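PDB 5O7B: putative low molecular weight protein-tyrosine-phosphatase slr0328 from Synechocystis sp., which probably hydrolyses phosphotyrosine residues in proteins to tyrosine and inorganic phosphate. Local coordinates for residues 148-151 with 152-156. Numbering follows the deposited sequence.
Sequences HVID and LLEDA
H148 and L152 meet one helical turn apart because the ring carbon CG of H148 stands trans to its own backbone N (chi1 -157°), which places the imidazole beside its own carbonyl carbon, leaning toward the next turn, while L152 turns CG beside its backbone N (chi1 -55°) and directs it back at the ring. Both methyls of the leucine then reach the imidazole: L152 CD1 lies 3.6 Å from H148 ND1, and CD2 sits over one face in a CH-pi contact, 4.2 Å from the ring centroid. L152 CG also packs 3.1 Å from H148 O, the carbonyl that accepts the L152 amide at 2.9 Å. An alanine in place of L152 would probably leave that ring face without its aliphatic cover and the imidazole freer to turn. These residues belong to helix 143-156, which packs on helix 26-37, the helix that starts at the R26 end of the C-X5-R P-loop running from C20 to R26. The i to i+4 backbone bonds continue through the segment, and the last of the four, D155 N to D151 O, is the longest at 3.3 Å. On the buried side V149 and L153 lie alongside each other, with V149 CG1 3.9 Å from L153 CD1. L153 also packs on A29 and A30 of helix 26-37, and the side chain of V149 comes within about 4 Å of that of R26, an active-site residue by similarity, so this part of the helix backs the probable catalytic region. D155 ties a loop to the helix: OD1 accepts the backbone N-H of E128, and OD2 those of K129 and F130, whose side chain also touches L152. Although the acids D151 and E154 are close neighbours, their OD1 and OE1 atoms both form salt bridges with K72 NZ, which probably offsets the repulsion between them.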
loop_
_atom_site.group_PDB
_atom_site.type_symbol
_atom_site.label_atom_id
_atom_site.label_comp_id
_atom_site.label_asym_id
_atom_site.label_seq_id
_atom_site.Cartn_x
_atom_site.Cartn_y
_atom_site.Cartn_z
ATOM N N HIS A 148 0.368 -2.865 11.767
ATOM C CA HIS A 148 -0.719 -1.891 11.684
ATOM C C HIS A 148 -1.022 -1.527 10.243
ATOM O O HIS A 148 -2.191 -1.393 9.869
ATOM C CB HIS A 148 -0.404 -0.622 12.483
ATOM C CG HIS A 148 -1.630 0.153 12.885
ATOM N ND1 HIS A 148 -1.880 1.437 12.453
ATOM C CD2 HIS A 148 -2.684 -0.186 13.668
ATOM C CE1 HIS A 148 -3.028 1.861 12.959
ATOM N NE2 HIS A 148 -3.537 0.896 13.701
ATOM N N VAL A 149 0.016 -1.344 9.422
ATOM C CA VAL A 149 -0.200 -1.117 7.993
ATOM C C VAL A 149 -1.070 -2.226 7.414
ATOM O O VAL A 149 -2.056 -1.967 6.715
ATOM C CB VAL A 149 1.146 -1.005 7.254
ATOM C CG1 VAL A 149 0.941 -1.102 5.755
ATOM C CG2 VAL A 149 1.856 0.295 7.618
ATOM N N ILE A 150 -0.740 -3.477 7.733
ATOM C CA ILE A 150 -1.517 -4.600 7.215
ATOM C C ILE A 150 -2.942 -4.569 7.756
ATOM O O ILE A 150 -3.905 -4.805 7.015
ATOM C CB ILE A 150 -0.811 -5.930 7.537
ATOM C CG1 ILE A 150 0.625 -5.909 7.000
ATOM C CG2 ILE A 150 -1.607 -7.115 6.996
ATOM C CD1 ILE A 150 0.740 -6.261 5.522
ATOM N N ASP A 151 -3.096 -4.272 9.050
ATOM C CA ASP A 151 -4.422 -4.153 9.654
ATOM C C ASP A 151 -5.292 -3.148 8.912
ATOM O O ASP A 151 -6.488 -3.385 8.691
ATOM C CB ASP A 151 -4.292 -3.731 11.117
ATOM C CG ASP A 151 -3.548 -4.738 11.955
ATOM O OD1 ASP A 151 -3.440 -5.902 11.527
ATOM O OD2 ASP A 151 -3.070 -4.356 13.046
ATOM N N LEU A 152 -4.710 -2.003 8.540
ATOM C CA LEU A 152 -5.478 -0.965 7.863
ATOM C C LEU A 152 -5.838 -1.378 6.446
ATOM O O LEU A 152 -6.930 -1.047 5.966
ATOM C CB LEU A 152 -4.701 0.362 7.869
ATOM C CG LEU A 152 -4.270 0.833 9.267
ATOM C CD1 LEU A 152 -3.420 2.094 9.271
ATOM C CD2 LEU A 152 -5.485 1.046 10.128
ATOM N N LEU A 153 -4.945 -2.114 5.772
ATOM C CA LEU A 153 -5.197 -2.524 4.399
ATOM C C LEU A 153 -6.182 -3.679 4.315
ATOM O O LEU A 153 -6.942 -3.763 3.348
ATOM C CB LEU A 153 -3.883 -2.894 3.707
ATOM C CG LEU A 153 -2.952 -1.707 3.449
ATOM C CD1 LEU A 153 -1.585 -2.170 2.988
ATOM C CD2 LEU A 153 -3.556 -0.738 2.439
ATOM N N GLU A 154 -6.193 -4.572 5.303
ATOM C CA GLU A 154 -7.220 -5.605 5.322
ATOM C C GLU A 154 -8.607 -5.003 5.551
ATOM O O GLU A 154 -9.592 -5.495 4.993
ATOM C CB GLU A 154 -6.878 -6.668 6.374
ATOM C CG GLU A 154 -5.720 -7.579 5.944
ATOM C CD GLU A 154 -5.364 -8.668 6.954
ATOM O OE1 GLU A 154 -5.464 -8.434 8.177
ATOM O OE2 GLU A 154 -4.963 -9.768 6.512
ATOM N N ASP A 155 -8.698 -3.924 6.332
ATOM C CA ASP A 155 -9.957 -3.188 6.463
ATOM C C ASP A 155 -10.322 -2.489 5.152
ATOM O O ASP A 155 -11.408 -2.706 4.598
ATOM C CB ASP A 155 -9.838 -2.181 7.619
ATOM C CG ASP A 155 -11.093 -1.323 7.816
ATOM O OD1 ASP A 155 -12.155 -1.625 7.232
ATOM O OD2 ASP A 155 -11.010 -0.326 8.568
ATOM N N ALA A 156 -9.413 -1.656 4.630
ATOM C CA ALA A 156 -9.734 -0.808 3.481
ATOM C C ALA A 156 -9.961 -1.621 2.210
ATOM O O ALA A 156 -10.896 -1.345 1.448
ATOM C CB ALA A 156 -8.619 0.215 3.257
#